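Local coordinates for molybdenum cofactor carrier protein (Chlamydomonas reinhardtii, PDB 2IZ6) that probably binds the molybdenum cofactor and carries it, holding it ready for the enzymes that need it, at residues A[24-28]-A[29-33]; A[114-118]-A[119-123]. All blocks are in the same frame, centred on the assembly; numbering follows the deposited sequence.

Contact 1: A[24-28]-A[29-33]; sequences ADTAE and NQLVM
Gln-30 reaches back along the chain and accepts the backbone N-H of Ala-27 on its side-chain oxygen: Ala-27 N lies 3.1 Å from Gln-30 OE1, with an N-H...O angle of 150°. The donor stands 31° off the plane of the amide. Gln-30 CG sits anti to its carbonyl carbon (chi1 -64°), and the chain runs extended from there, which carries the amide back past the start of the helix. The carbonyl of Ala-27 accepts a hydrogen bond from Leu-31 N, 3.3 Å from Ala-27 O, while a weak bond from Gln-30 N comes in to the same oxygen. One residue further on, Val-32 N donates to Glu-28 O at 3.1 Å, the next bond of the helix. Ala-27 is the N-cap of helix 28-43, so this is one half of a capping box: the side chain at the third helical position holds the N-cap amide, but alanine has no side-chain acceptor to return the favour. With an alanine in place of Gln-30, the Ala-27 N-H would probably lose its mate and the approach to the helix would be less firmly fixed. The amide's other end, NE2, is tied to Gly-138 O.

Outside the cap, Thr-26 CG2 meets Leu-31 CD2 at 3.5 Å, the two side chains crossing at about a right angle. These are the two positions of a hydrophobic staple, just before the N-cap and four residues into the helix. Thr-26 OG1 binds Gly-22 O, and on helix 57-67 Val-57 touches Thr-26 while Glu-60 touches Leu-31.

Contact 2: A[114-118]-A[119-123]; sequences VGMGP and GTAAE
The flat peptide joining Gly-117 to Pro-118 is met end-on at its oxygen: Ala-121 N donates a hydrogen bond to Gly-117 O (2.9 Å), nearly along the C=O axis. The methyl of Ala-121 crowds close beside that oxygen, its CB 3.3 Å from Gly-117 O, and Thr-120 CB also lies near it. The next residue, Ala-122, gives its N-H to Pro-118 O in a hydrogen bond of 3.0 Å. The puckered ring of Pro-118 opens the helix with its CB pointing away from the residues that follow, and Lys-129 of the second subunit packs on it.

Met-116 folds over this first turn. Its CG is anti to the backbone N (chi1 -170°), and bends at chi2 and chi3 bring SD to 3.8 Å from Ala-121 CB and CE to 4.0 Å from Thr-120 CG2. Phe-147 and, from the second subunit, Phe-146 touch both Met-116 and Ala-121.

Gly-117 is the N-cap and, as glycine, offers no side chain to cap helix 118-129; Gly-115 takes a positive phi (74°) that suits glycine. The glycine-rich turn between strand and helix is consistent with the phosphate-binding loops of Rossmann-like SLOG proteins. Gly-117 N and Gly-115 O are both buried without a partner in the model; the donor, together with the positive end of the helix, might suit an anionic group.

How the contacts relate
Both contacts lie where a loop following a strand of the same parallel sheet enters a helix, with centres about 13 Å apart. Contact 1 comes first along the chain, in the loop from strand 15-19 into helix 28-43; contact 2 follows much later, where strand 110-114 passes into helix 118-129. The two strands are neighbours in the sheet, where the strand order reverses direction, so the loops leave side by side, as around the crevice of a Rossmann-like fold. They touch directly: Gln-30 NE2 packs 3.3 Å from Gly-115 CA. This is where such folds commonly bind a ligand, and probably where the cofactor would be held.

Contact 1: A[24-28]-A[29-33]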
loop_
_atom_site.group_PDB
_atom_site.type_symbol
_atom_site.label_atom_id
_atom_site.label_comp_id
_atom_site.label_asym_id
_atom_site.label_seq_id
_atom_site.Cartn_x
_atom_site.Cartn_y
_atom_site.Cartn_z
ATOM N N ALA A 24 -22.904 5.849 -10.334
ATOM C CA ALA A 24 -23.149 6.913 -11.314
ATOM C C ALA A 24 -22.839 6.563 -12.780
ATOM O O ALA A 24 -23.433 7.165 -13.700
ATOM C CB ALA A 24 -22.377 8.160 -10.906
ATOM N N ASP A 25 -21.936 5.589 -12.979
ATOM C CA ASP A 25 -21.243 5.315 -14.273
ATOM C C ASP A 25 -21.496 3.899 -14.798
ATOM O O ASP A 25 -20.735 3.353 -15.612
ATOM C CB ASP A 25 -19.742 5.485 -14.041
ATOM C CG ASP A 25 -19.448 6.775 -13.313
ATOM O OD1 ASP A 25 -20.137 7.747 -13.673
ATOM O OD2 ASP A 25 -18.618 6.818 -12.371
ATOM N N THR A 26 -22.597 3.360 -14.307
ATOM C CA THR A 26 -23.075 2.050 -14.596
ATOM C C THR A 26 -24.480 2.099 -15.200
ATOM O O THR A 26 -25.389 2.678 -14.612
ATOM C CB THR A 26 -23.102 1.353 -13.287
ATOM O OG1 THR A 26 -21.758 1.400 -12.745
ATOM C CG2 THR A 26 -23.567 -0.064 -13.438
ATOM N N ALA A 27 -24.646 1.500 -16.368
ATOM C CA ALA A 27 -25.932 1.288 -16.981
ATOM C C ALA A 27 -26.711 0.131 -16.334
ATOM O O ALA A 27 -26.124 -0.814 -15.844
ATOM C CB ALA A 27 -25.757 1.024 -18.449
ATOM N N GLU A 28 -28.044 0.182 -16.367
ATOM C CA GLU A 28 -28.848 -0.889 -15.771
ATOM C C GLU A 28 -28.552 -2.282 -16.322
ATOM O O GLU A 28 -28.587 -3.217 -15.555
ATOM C CB GLU A 28 -30.361 -0.586 -15.815
ATOM C CG GLU A 28 -30.682 0.582 -14.994
ATOM C CD GLU A 28 -32.189 0.760 -14.757
ATOM O OE1 GLU A 28 -32.973 0.080 -15.440
ATOM O OE2 GLU A 28 -32.538 1.503 -13.848
ATOM N N ASN A 29 -28.234 -2.429 -17.608
ATOM C CA ASN A 29 -27.885 -3.719 -18.183
ATOM C C ASN A 29 -26.675 -4.317 -17.473
ATOM O O ASN A 29 -26.575 -5.560 -17.336
ATOM C CB ASN A 29 -27.646 -3.603 -19.705
ATOM C CG ASN A 29 -26.429 -2.773 -20.062
ATOM O OD1 ASN A 29 -25.455 -3.271 -20.680
ATOM N ND2 ASN A 29 -26.439 -1.519 -19.638
ATOM N N GLN A 30 -25.744 -3.434 -17.078
ATOM C CA GLN A 30 -24.568 -3.839 -16.349
ATOM C C GLN A 30 -24.883 -4.314 -14.932
ATOM O O GLN A 30 -24.296 -5.305 -14.446
ATOM C CB GLN A 30 -23.497 -2.759 -16.403
ATOM C CG GLN A 30 -23.023 -2.531 -17.798
ATOM C CD GLN A 30 -22.110 -1.319 -17.884
ATOM O OE1 GLN A 30 -22.280 -0.339 -17.169
ATOM N NE2 GLN A 30 -21.139 -1.389 -18.770
ATOM N N LEU A 31 -25.802 -3.659 -14.266
ATOM C CA LEU A 31 -26.276 -4.045 -12.921
ATOM C C LEU A 31 -26.893 -5.448 -12.965
ATOM O O LEU A 31 -26.563 -6.285 -12.124
ATOM C CB LEU A 31 -27.309 -3.028 -12.367
ATOM C CG LEU A 31 -26.769 -1.642 -12.062
ATOM C CD1 LEU A 31 -27.937 -0.788 -11.661
ATOM C CD2 LEU A 31 -25.593 -1.701 -11.028
ATOM N N VAL A 32 -27.698 -5.707 -13.988
ATOM C CA VAL A 32 -28.390 -6.967 -14.167
ATOM C C VAL A 32 -27.292 -8.011 -14.486
ATOM O O VAL A 32 -27.318 -9.099 -13.909
ATOM C CB VAL A 32 -29.388 -6.915 -15.341
ATOM C CG1 VAL A 32 -29.924 -8.310 -15.660
ATOM C CG2 VAL A 32 -30.482 -5.962 -15.016
ATOM N N MET A 33 -26.434 -7.732 -15.436
ATOM C CA MET A 33 -25.344 -8.695 -15.747
ATOM C C MET A 33 -24.508 -9.063 -14.539
ATOM O O MET A 33 -24.181 -10.219 -14.312
ATOM C CB MET A 33 -24.466 -8.212 -16.877
ATOM C CG MET A 33 -25.234 -8.339 -18.235
ATOM S SD MET A 33 -24.104 -8.336 -19.646
ATOM C CE MET A 33 -23.259 -6.856 -19.222
#

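Contact 2: A[114-118]-A[119-123]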
loop_
_atom_site.group_PDB
_atom_site.type_symbol
_atom_site.label_atom_id
_atom_site.label_comp_id
_atom_site.label_asym_id
_atom_site.label_seq_id
_atom_site.Cartn_x
_atom_site.Cartn_y
_atom_site.Cartn_z
ATOM N N VAL A 114 -17.016 -6.038 -15.425
ATOM C CA VAL A 114 -18.344 -5.811 -15.968
ATOM C C VAL A 114 -18.427 -4.285 -16.158
ATOM O O VAL A 114 -18.472 -3.546 -15.181
ATOM C CB VAL A 114 -19.468 -6.269 -14.978
ATOM C CG1 VAL A 114 -20.793 -6.053 -15.577
ATOM C CG2 VAL A 114 -19.282 -7.682 -14.619
ATOM N N GLY A 115 -18.344 -3.844 -17.389
ATOM C CA GLY A 115 -18.231 -2.414 -17.685
ATOM C C GLY A 115 -16.842 -1.884 -17.359
ATOM O O GLY A 115 -15.899 -2.650 -17.054
ATOM N N MET A 116 -16.703 -0.561 -17.469
ATOM C CA MET A 116 -15.370 0.025 -17.529
ATOM C C MET A 116 -15.372 1.467 -17.072
ATOM O O MET A 116 -16.351 2.186 -17.326
ATOM C CB MET A 116 -14.861 -0.011 -18.963
ATOM C CG MET A 116 -13.358 0.354 -19.111
ATOM S SD MET A 116 -12.193 -0.499 -18.194
ATOM C CE MET A 116 -12.516 -2.261 -18.599
ATOM N N GLY A 117 -14.349 1.850 -16.306
ATOM C CA GLY A 117 -14.085 3.216 -15.877
ATOM C C GLY A 117 -12.610 3.226 -15.450
ATOM O O GLY A 117 -11.950 2.220 -15.610
ATOM N N PRO A 118 -12.087 4.377 -15.004
ATOM C CA PRO A 118 -10.642 4.478 -14.715
ATOM C C PRO A 118 -10.216 3.487 -13.652
ATOM O O PRO A 118 -9.206 2.820 -13.813
ATOM C CB PRO A 118 -10.474 5.922 -14.251
ATOM C CG PRO A 118 -11.595 6.636 -14.896
ATOM C CD PRO A 118 -12.736 5.684 -14.984
ATOM N N GLY A 119 -10.915 3.359 -12.513
ATOM C CA GLY A 119 -10.467 2.415 -11.493
ATOM C C GLY A 119 -10.451 0.994 -12.014
ATOM O O GLY A 119 -9.543 0.216 -11.695
ATOM N N THR A 120 -11.501 0.593 -12.717
ATOM C CA THR A 120 -11.593 -0.708 -13.311
ATOM C C THR A 120 -10.423 -0.942 -14.261
ATOM O O THR A 120 -9.823 -1.958 -14.230
ATOM C CB THR A 120 -12.960 -0.932 -13.940
ATOM O OG1 THR A 120 -13.831 -0.917 -12.817
ATOM C CG2 THR A 120 -13.014 -2.311 -14.608
ATOM N N ALA A 121 -10.167 0.032 -15.088
ATOM C CA ALA A 121 -9.076 -0.063 -16.068
ATOM C C ALA A 121 -7.738 -0.290 -15.389
ATOM O O ALA A 121 -6.903 -1.065 -15.890
ATOM C CB ALA A 121 -9.059 1.141 -16.897
ATOM N N ALA A 122 -7.515 0.369 -14.266
ATOM C CA ALA A 122 -6.248 0.166 -13.562
ATOM C C ALA A 122 -6.134 -1.246 -13.060
ATOM O O ALA A 122 -5.125 -1.930 -13.136
ATOM C CB ALA A 122 -6.079 1.134 -12.417
ATOM N N GLU A 123 -7.184 -1.754 -12.479
ATOM C CA GLU A 123 -7.137 -3.090 -11.949
ATOM C C GLU A 123 -6.969 -4.169 -13.018
ATOM O O GLU A 123 -6.291 -5.195 -12.811
ATOM C CB GLU A 123 -8.352 -3.393 -11.046
ATOM C CG GLU A 123 -8.425 -2.632 -9.767
ATOM C CD GLU A 123 -7.118 -2.578 -8.927
ATOM O OE1 GLU A 123 -6.807 -1.446 -8.495
ATOM O OE2 GLU A 123 -6.447 -3.618 -8.735
#